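Local structure of luciferase (Lingulodinium polyedrum, 1VPR) at residues E63-L67 / S221-F225; A100-L106 / M288-T292; T105-F111 / R274-R278. The protein catalyses the oxidation of dinoflagellate luciferin by molecular oxygen, emitting flashes of blue light, here as the third of three homologous luciferase domains. All coordinates share one frame; numbering follows the deposited sequence.

Overall arrangement
The chain is the third luciferase domain of a longer protein. It combines an N-terminal helical bundle region with a ten-stranded antiparallel beta barrel of the calycin superfamily. Contact 1 joins helix 57-65 of the bundle region to a barrel loop. Contacts 2 and 3 set the segment from A100 to F111 against the neighbouring strands 285-294 and 271-282. They share T105 and L106, and their centres are about 7 Å apart. R289 N lies 2.8 Å from R278 O, a probable hydrogen bond between the strands. The centre of contact 1 is about 25 Å from that of contact 2 and about 26 Å from that of contact 3, across the chain's centre from contact 3.

Contact 1: E63-L67 / S221-F225; sequences ECHEL and SVAKF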
loop_
_atom_site.group_PDB
_atom_site.type_symbol
_atom_site.label_atom_id
_atom_site.label_comp_id
_atom_site.label_asym_id
_atom_site.label_seq_id
_atom_site.Cartn_x
_atom_site.Cartn_y
_atom_site.Cartn_z
ATOM N N GLU A 63 -4.855 -6.972 -15.648
ATOM C CA GLU A 63 -3.646 -6.887 -16.433
ATOM C C GLU A 63 -2.621 -5.986 -15.741
ATOM O O GLU A 63 -1.426 -6.238 -15.826
ATOM C CB GLU A 63 -3.953 -6.360 -17.829
ATOM C CG GLU A 63 -2.780 -6.452 -18.779
ATOM C CD GLU A 63 -3.165 -6.010 -20.178
ATOM O OE1 GLU A 63 -2.831 -4.869 -20.571
ATOM O OE2 GLU A 63 -3.822 -6.809 -20.874
ATOM N N CYS A 64 -3.074 -4.952 -15.042
ATOM C CA CYS A 64 -2.122 -4.078 -14.367
ATOM C C CYS A 64 -1.448 -4.779 -13.207
ATOM O O CYS A 64 -0.368 -4.365 -12.775
ATOM C CB CYS A 64 -2.798 -2.800 -13.867
ATOM S SG CYS A 64 -3.202 -1.620 -15.179
ATOM N N HIS A 65 -2.078 -5.835 -12.693
ATOM C CA HIS A 65 -1.497 -6.577 -11.579
ATOM C C HIS A 65 -0.201 -7.273 -12.000
ATOM O O HIS A 65 0.717 -7.458 -11.190
ATOM C CB HIS A 65 -2.512 -7.586 -11.032
ATOM C CG HIS A 65 -3.248 -7.074 -9.838
ATOM N ND1 HIS A 65 -2.598 -6.745 -8.663
ATOM C CD2 HIS A 65 -4.544 -6.708 -9.670
ATOM C CE1 HIS A 65 -3.462 -6.185 -7.830
ATOM N NE2 HIS A 65 -4.647 -6.150 -8.416
ATOM N N GLU A 66 -0.114 -7.613 -13.284
ATOM C CA GLU A 66 1.063 -8.281 -13.825
ATOM C C GLU A 66 2.248 -7.329 -14.066
ATOM O O GLU A 66 3.317 -7.753 -14.513
ATOM C CB GLU A 66 0.686 -9.012 -15.128
ATOM N N LEU A 67 2.079 -6.052 -13.750
ATOM C CA LEU A 67 3.149 -5.086 -13.962
ATOM C C LEU A 67 4.079 -4.892 -12.762
ATOM O O LEU A 67 3.611 -4.767 -11.620
ATOM C CB LEU A 67 2.562 -3.713 -14.321
ATOM C CG LEU A 67 1.683 -3.564 -15.568
ATOM C CD1 LEU A 67 0.936 -2.222 -15.518
ATOM C CD2 LEU A 67 2.555 -3.651 -16.814
ATOM N N SER A 221 2.108 -2.309 -6.110
ATOM C CA SER A 221 1.325 -2.484 -7.332
ATOM C C SER A 221 0.606 -1.243 -7.833
ATOM O O SER A 221 -0.139 -0.590 -7.077
ATOM C CB SER A 221 0.295 -3.599 -7.123
ATOM O OG SER A 221 -0.606 -3.711 -8.223
ATOM N N VAL A 222 0.804 -0.926 -9.112
ATOM C CA VAL A 222 0.112 0.219 -9.702
ATOM C C VAL A 222 -1.323 -0.183 -10.079
ATOM O O VAL A 222 -2.118 0.633 -10.532
ATOM C CB VAL A 222 0.872 0.793 -10.917
ATOM C CG1 VAL A 222 2.116 1.534 -10.413
ATOM C CG2 VAL A 222 1.266 -0.322 -11.897
ATOM N N ALA A 223 -1.666 -1.445 -9.867
ATOM C CA ALA A 223 -3.024 -1.875 -10.131
ATOM C C ALA A 223 -3.874 -1.347 -8.970
ATOM O O ALA A 223 -5.103 -1.219 -9.086
ATOM C CB ALA A 223 -3.091 -3.382 -10.164
ATOM N N LYS A 224 -3.215 -1.027 -7.855
ATOM C CA LYS A 224 -3.906 -0.553 -6.649
ATOM C C LYS A 224 -3.559 0.890 -6.259
ATOM O O LYS A 224 -4.444 1.708 -5.974
ATOM C CB LYS A 224 -3.571 -1.496 -5.475
ATOM C CG LYS A 224 -3.945 -2.965 -5.721
ATOM C CD LYS A 224 -3.431 -3.942 -4.640
ATOM C CE LYS A 224 -3.852 -3.527 -3.226
ATOM N NZ LYS A 224 -5.334 -3.534 -3.009
ATOM N N PHE A 225 -2.267 1.193 -6.239
ATOM C CA PHE A 225 -1.778 2.513 -5.873
ATOM C C PHE A 225 -1.392 3.341 -7.097
ATOM O O PHE A 225 -0.716 2.837 -8.014
ATOM C CB PHE A 225 -0.561 2.368 -4.936
ATOM C CG PHE A 225 -0.866 1.604 -3.672
ATOM C CD1 PHE A 225 -0.623 0.232 -3.590
ATOM C CD2 PHE A 225 -1.471 2.244 -2.597
ATOM C CE1 PHE A 225 -0.990 -0.493 -2.453
ATOM C CE2 PHE A 225 -1.846 1.534 -1.456
ATOM C CZ PHE A 225 -1.605 0.168 -1.382
HETATM O O HOH W 1 1.213 -3.783 -10.462
HETATM O O HOH W 2 0.194 -6.382 -8.525
HETATM O O HOH W 3 3.251 -2.243 -10.385
#
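A223 CB sits over the face of the H65 imidazole, 3.5 Å from the ring centroid and 2° off the ring normal. This is a CH-pi contact. CB of H65 itself points away from 221-225, and an off-rotamer chi1 of -97° swings the ring back over A223. H65 NE2 bonds to Q172 OE1, and H65 ND1 lies 2.8 Å from the oxygen of water 2. These two bonds fix the turn of the ring. Water 2 donates to H65 O and to S221 OG. S221 OG accepts from A223 N at 3.0 Å, making an ST turn, and donates to water 1, which reaches C64 O and L67 O. Water thus carries the polar link between the segments. The rest of the packing is apolar. C64 CB meets A223 CB at 3.8 Å. The L67 and V222 side chains cross at about a right angle. With an alanine in place of H65, A223 would probably lose its aromatic cover, and Q172 and water 2 would each lose a partner. The contact joins the helical bundle region, through helix 57-65, to the barrel loop between strands 215-219 and 229-233. Helix 172-181 backs H65 through A173 and I176, and F29 of strand 29-30 packs on L67 and V222.

Contact 2: A100-L106 / M288-T292; sequences ADSDRTL and MRQAT
R289 meets D103 end-on, with NH1 and NH2 both bonded to the same carboxylate oxygen. D103 OD2 lies 2.8 Å from R289 NH1 and 2.9 Å from R289 NH2, in the guanidinium plane. The carboxylate is turned against that plane by 60°. NH2 meets the anti lone pair of OD2, and NH1 comes from above the carboxylate plane (51° out of it). R289 leaves the strand with CG anti to N and then bends at chi3 (65°), which turns the guanidinium edge to the aspartate. The other oxygen is used within the loop. D103 OD1 accepts from T105 N at 2.8 Å, an Asx turn, and from T105 OG1 at 2.6 Å. These two bonds hold the carboxylate in place for the arginine. R289 and A291 are on strand 285-294 of the calycin-type barrel, and both point to the face where the 100-106 loop lies. L106 lies across the arginine at about a right angle. Its CD2 is 3.6 Å from R289 NH1 and 4.0 Å from A291 CB. A100 CB approaches R289 NH2 at 4.1 Å. F300 and F302 of the next strand, 297-307, pack against the R289 side chain.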
loop_
_atom_site.group_PDB
_atom_site.type_symbol
_atom_site.label_atom_id
_atom_site.label_comp_id
_atom_site.label_asym_id
_atom_site.label_seq_id
_atom_site.Cartn_x
_atom_site.Cartn_y
_atom_site.Cartn_z
ATOM N N ALA A 100 -2.974 -17.466 11.889
ATOM C CA ALA A 100 -3.245 -16.043 11.998
ATOM C C ALA A 100 -4.527 -15.738 12.776
ATOM O O ALA A 100 -4.599 -14.726 13.457
ATOM C CB ALA A 100 -3.307 -15.425 10.614
ATOM N N ASP A 101 -5.539 -16.595 12.695
ATOM C CA ASP A 101 -6.782 -16.319 13.426
ATOM C C ASP A 101 -6.687 -16.421 14.942
ATOM O O ASP A 101 -7.497 -15.820 15.650
ATOM C CB ASP A 101 -7.905 -17.235 12.954
ATOM C CG ASP A 101 -8.269 -16.986 11.522
ATOM O OD1 ASP A 101 -8.552 -15.813 11.176
ATOM O OD2 ASP A 101 -8.258 -17.956 10.736
ATOM N N SER A 102 -5.696 -17.160 15.441
ATOM C CA SER A 102 -5.510 -17.342 16.883
ATOM C C SER A 102 -4.369 -16.508 17.432
ATOM O O SER A 102 -4.104 -16.537 18.638
ATOM C CB SER A 102 -5.202 -18.804 17.194
ATOM O OG SER A 102 -6.104 -19.643 16.508
ATOM N N ASP A 103 -3.693 -15.769 16.555
ATOM C CA ASP A 103 -2.555 -14.961 16.969
ATOM C C ASP A 103 -2.965 -13.807 17.874
ATOM O O ASP A 103 -3.695 -12.913 17.461
ATOM C CB ASP A 103 -1.811 -14.411 15.744
ATOM C CG ASP A 103 -0.418 -13.893 16.085
ATOM O OD1 ASP A 103 -0.174 -13.523 17.262
ATOM O OD2 ASP A 103 0.440 -13.842 15.168
ATOM N N ARG A 104 -2.465 -13.811 19.103
ATOM C CA ARG A 104 -2.803 -12.761 20.057
ATOM C C ARG A 104 -1.667 -11.763 20.239
ATOM O O ARG A 104 -1.658 -11.003 21.204
ATOM C CB ARG A 104 -3.178 -13.385 21.419
ATOM C CG ARG A 104 -4.340 -14.396 21.361
ATOM C CD ARG A 104 -5.576 -13.827 20.670
ATOM N NE ARG A 104 -6.595 -14.860 20.484
ATOM C CZ ARG A 104 -7.559 -14.817 19.563
ATOM N NH1 ARG A 104 -7.650 -13.781 18.730
ATOM N NH2 ARG A 104 -8.428 -15.823 19.463
ATOM N N THR A 105 -0.715 -11.752 19.315
ATOM C CA THR A 105 0.411 -10.820 19.426
ATOM C C THR A 105 0.274 -9.646 18.468
ATOM O O THR A 105 1.238 -8.918 18.248
ATOM C CB THR A 105 1.775 -11.508 19.115
ATOM O OG1 THR A 105 1.798 -11.890 17.736
ATOM C CG2 THR A 105 1.980 -12.785 19.983
ATOM N N LEU A 106 -0.912 -9.454 17.899
ATOM C CA LEU A 106 -1.118 -8.352 16.952
ATOM C C LEU A 106 -1.048 -6.968 17.574
ATOM O O LEU A 106 -1.346 -6.787 18.758
ATOM C CB LEU A 106 -2.452 -8.504 16.242
ATOM C CG LEU A 106 -2.469 -9.658 15.268
ATOM C CD1 LEU A 106 -3.908 -9.908 14.871
ATOM C CD2 LEU A 106 -1.612 -9.321 14.055
HETATM N N MSE A 288 6.356 -12.726 5.150
HETATM C CA MSE A 288 5.926 -11.465 5.691
HETATM C C MSE A 288 4.422 -11.551 5.799
HETATM O O MSE A 288 3.754 -11.921 4.835
HETATM C CB MSE A 288 6.295 -10.278 4.771
HETATM C CG MSE A 288 5.561 -9.009 5.190
HETATM SE SE MSE A 288 6.057 -7.419 4.175
HETATM C CE MSE A 288 7.589 -7.012 5.122
ATOM N N ARG A 289 3.883 -11.224 6.966
ATOM C CA ARG A 289 2.449 -11.227 7.121
ATOM C C ARG A 289 1.982 -9.808 7.349
ATOM O O ARG A 289 2.465 -9.114 8.236
ATOM C CB ARG A 289 1.979 -12.103 8.297
ATOM C CG ARG A 289 0.441 -12.127 8.409
ATOM C CD ARG A 289 -0.049 -12.825 9.694
ATOM N NE ARG A 289 0.340 -12.085 10.904
ATOM C CZ ARG A 289 0.369 -12.618 12.130
ATOM N NH1 ARG A 289 0.731 -11.883 13.171
ATOM N NH2 ARG A 289 0.046 -13.894 12.316
ATOM N N GLN A 290 1.044 -9.381 6.517
ATOM C CA GLN A 290 0.456 -8.049 6.620
ATOM C C GLN A 290 -0.951 -8.229 7.202
ATOM O O GLN A 290 -1.727 -9.042 6.707
ATOM C CB GLN A 290 0.361 -7.453 5.215
ATOM C CG GLN A 290 -0.280 -6.082 5.110
ATOM C CD GLN A 290 -0.248 -5.574 3.690
ATOM O OE1 GLN A 290 0.826 -5.432 3.092
ATOM N NE2 GLN A 290 -1.426 -5.301 3.136
ATOM N N ALA A 291 -1.287 -7.476 8.247
ATOM C CA ALA A 291 -2.597 -7.596 8.861
ATOM C C ALA A 291 -3.197 -6.200 8.976
ATOM O O ALA A 291 -2.650 -5.342 9.682
ATOM C CB ALA A 291 -2.468 -8.251 10.266
ATOM N N THR A 292 -4.314 -5.986 8.287
ATOM C CA THR A 292 -5.006 -4.699 8.281
ATOM C C THR A 292 -6.383 -4.827 8.925
ATOM O O THR A 292 -7.137 -5.744 8.604
ATOM C CB THR A 292 -5.211 -4.205 6.859
ATOM O OG1 THR A 292 -3.961 -4.246 6.161
ATOM C CG2 THR A 292 -5.727 -2.769 6.859
#

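Contact 3: T105-F111 / R274-R278; sequences TLCFNNF and RIERR
R274 runs along one face of the F108 ring and ends at the backbone of F111. Its CD lies over the centre of the ring, 3.6 Å from the F108 centroid, a CH-pi contact. The chain bends at chi3 (-61°), and R274 NH2 then donates to F111 O at 2.9 Å, tilted from the carbonyl plane. The guanidinium is held from other sides too: NH1 bonds to D113 O, and NH2 forms a salt bridge with E293.

F111 slides past R274 in the opposite direction. F111 CE2 comes to 3.5 Å from R274 O, and the edge of the ring faces the backbone N of I275.

E276 carries the polar middle of the contact. Its OE1 accepts from C107 N at 3.0 Å on the anti side and also forms a salt bridge with R259. C107 SG packs on E276 CB at 3.6 Å, while L106 CD2 touches the carboxylate carbon. E276 OE2 takes R278 NE on its syn lone pair at 2.6 Å, which steadies the arginine. R278 then reaches T105 end-on, with NH2 2.8 Å from T105 OG1 and NH1 3.0 Å from T105 O. NH1 bonds to OG1 as well, and OG1 itself donates to D103 OD1. The T105 carbonyl is met from above its plane. The positive charges of R278 and R259 would probably favour the ionised form of the buried E276 carboxylate.

F108 to F111 all have phi near +60°, and N110 N and F111 N bond back to L106 O and C107 O. This is a short left-handed helical turn. It runs obliquely over strand segment 274-278, at 135° between N-to-C directions, on the face bearing R274, E276 and R278, and packs against the ten-stranded antiparallel barrel that this luciferase shares with fatty acid binding proteins.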
loop_
_atom_site.group_PDB
_atom_site.type_symbol
_atom_site.label_atom_id
_atom_site.label_comp_id
_atom_site.label_asym_id
_atom_site.label_seq_id
_atom_site.Cartn_x
_atom_site.Cartn_y
_atom_site.Cartn_z
ATOM N N THR A 105 -0.715 -11.752 19.315
ATOM C CA THR A 105 0.411 -10.820 19.426
ATOM C C THR A 105 0.274 -9.646 18.468
ATOM O O THR A 105 1.238 -8.918 18.248
ATOM C CB THR A 105 1.775 -11.508 19.115
ATOM O OG1 THR A 105 1.798 -11.890 17.736
ATOM C CG2 THR A 105 1.980 -12.785 19.983
ATOM N N LEU A 106 -0.912 -9.454 17.899
ATOM C CA LEU A 106 -1.118 -8.352 16.952
ATOM C C LEU A 106 -1.048 -6.968 17.574
ATOM O O LEU A 106 -1.346 -6.787 18.758
ATOM C CB LEU A 106 -2.452 -8.504 16.242
ATOM C CG LEU A 106 -2.469 -9.658 15.268
ATOM C CD1 LEU A 106 -3.908 -9.908 14.871
ATOM C CD2 LEU A 106 -1.612 -9.321 14.055
ATOM N N CYS A 107 -0.651 -6.003 16.746
ATOM C CA CYS A 107 -0.501 -4.607 17.134
ATOM C C CYS A 107 -1.790 -4.035 17.681
ATOM O O CYS A 107 -2.864 -4.622 17.525
ATOM C CB CYS A 107 -0.064 -3.773 15.916
ATOM S SG CYS A 107 -1.236 -3.926 14.510
ATOM N N PHE A 108 -1.665 -2.878 18.320
ATOM C CA PHE A 108 -2.799 -2.155 18.913
ATOM C C PHE A 108 -3.575 -3.039 19.895
ATOM O O PHE A 108 -4.788 -2.900 20.034
ATOM C CB PHE A 108 -3.750 -1.645 17.821
ATOM C CG PHE A 108 -3.192 -0.500 16.999
ATOM C CD1 PHE A 108 -2.603 -0.740 15.765
ATOM C CD2 PHE A 108 -3.252 0.818 17.474
ATOM C CE1 PHE A 108 -2.074 0.312 15.004
ATOM C CE2 PHE A 108 -2.725 1.880 16.721
ATOM C CZ PHE A 108 -2.133 1.619 15.478
ATOM N N ASN A 109 -2.858 -3.930 20.576
ATOM C CA ASN A 109 -3.471 -4.864 21.522
ATOM C C ASN A 109 -4.523 -5.686 20.795
ATOM O O ASN A 109 -5.662 -5.802 21.243
ATOM C CB ASN A 109 -4.099 -4.104 22.691
ATOM C CG ASN A 109 -3.048 -3.541 23.617
ATOM O OD1 ASN A 109 -2.129 -4.262 24.030
ATOM N ND2 ASN A 109 -3.160 -2.256 23.949
ATOM N N ASN A 110 -4.113 -6.252 19.658
ATOM C CA ASN A 110 -4.980 -7.049 18.809
ATOM C C ASN A 110 -6.128 -6.216 18.314
ATOM O O ASN A 110 -7.278 -6.681 18.237
ATOM C CB ASN A 110 -5.507 -8.262 19.547
ATOM C CG ASN A 110 -4.428 -9.228 19.872
ATOM O OD1 ASN A 110 -3.721 -9.713 18.977
ATOM N ND2 ASN A 110 -4.266 -9.521 21.162
ATOM N N PHE A 111 -5.791 -4.978 17.966
ATOM C CA PHE A 111 -6.736 -4.015 17.463
ATOM C C PHE A 111 -7.853 -3.650 18.452
ATOM O O PHE A 111 -8.855 -3.049 18.055
ATOM C CB PHE A 111 -7.318 -4.532 16.143
ATOM C CG PHE A 111 -6.268 -4.756 15.071
ATOM C CD1 PHE A 111 -5.978 -6.034 14.615
ATOM C CD2 PHE A 111 -5.603 -3.679 14.502
ATOM C CE1 PHE A 111 -5.040 -6.240 13.587
ATOM C CE2 PHE A 111 -4.655 -3.877 13.469
ATOM C CZ PHE A 111 -4.384 -5.163 13.016
ATOM N N ARG A 274 -5.885 0.233 10.679
ATOM C CA ARG A 274 -4.683 0.043 11.459
ATOM C C ARG A 274 -4.004 -1.179 10.899
ATOM O O ARG A 274 -4.665 -2.112 10.465
ATOM C CB ARG A 274 -5.046 -0.055 12.933
ATOM C CG ARG A 274 -5.464 1.315 13.492
ATOM C CD ARG A 274 -5.948 1.218 14.945
ATOM N NE ARG A 274 -7.109 0.344 15.015
ATOM C CZ ARG A 274 -7.626 -0.112 16.146
ATOM N NH1 ARG A 274 -7.075 0.240 17.305
ATOM N NH2 ARG A 274 -8.661 -0.947 16.111
ATOM N N ILE A 275 -2.677 -1.194 10.917
ATOM C CA ILE A 275 -1.980 -2.272 10.228
ATOM C C ILE A 275 -0.601 -2.610 10.745
ATOM O O ILE A 275 0.048 -1.781 11.390
ATOM C CB ILE A 275 -1.891 -1.851 8.723
ATOM C CG1 ILE A 275 -1.161 -2.894 7.868
ATOM C CG2 ILE A 275 -1.148 -0.486 8.612
ATOM C CD1 ILE A 275 -1.131 -2.467 6.393
ATOM N N GLU A 276 -0.176 -3.851 10.509
ATOM C CA GLU A 276 1.179 -4.260 10.859
ATOM C C GLU A 276 1.724 -5.140 9.749
ATOM O O GLU A 276 0.948 -5.768 8.993
ATOM C CB GLU A 276 1.246 -5.052 12.185
ATOM C CG GLU A 276 0.545 -6.413 12.208
ATOM C CD GLU A 276 1.164 -7.323 13.250
ATOM O OE1 GLU A 276 1.057 -6.984 14.453
ATOM O OE2 GLU A 276 1.785 -8.359 12.876
ATOM N N ARG A 277 3.054 -5.152 9.620
ATOM C CA ARG A 277 3.735 -6.052 8.687
ATOM C C ARG A 277 4.849 -6.630 9.522
ATOM O O ARG A 277 5.583 -5.875 10.157
ATOM C CB ARG A 277 4.355 -5.339 7.489
ATOM C CG ARG A 277 3.352 -4.991 6.368
ATOM C CD ARG A 277 3.966 -4.027 5.349
ATOM N NE ARG A 277 3.081 -3.878 4.192
ATOM C CZ ARG A 277 3.264 -2.984 3.225
ATOM N NH1 ARG A 277 4.304 -2.165 3.274
ATOM N NH2 ARG A 277 2.390 -2.898 2.218
ATOM N N ARG A 278 4.980 -7.955 9.525
ATOM C CA ARG A 278 6.048 -8.608 10.271
ATOM C C ARG A 278 6.700 -9.667 9.403
ATOM O O ARG A 278 6.023 -10.350 8.615
ATOM C CB ARG A 278 5.526 -9.245 11.577
ATOM C CG ARG A 278 4.619 -10.449 11.432
ATOM C CD ARG A 278 4.339 -11.093 12.804
ATOM N NE ARG A 278 3.468 -10.256 13.640
ATOM C CZ ARG A 278 3.072 -10.580 14.873
ATOM N NH1 ARG A 278 2.277 -9.763 15.539
ATOM N NH2 ARG A 278 3.479 -11.716 15.444
#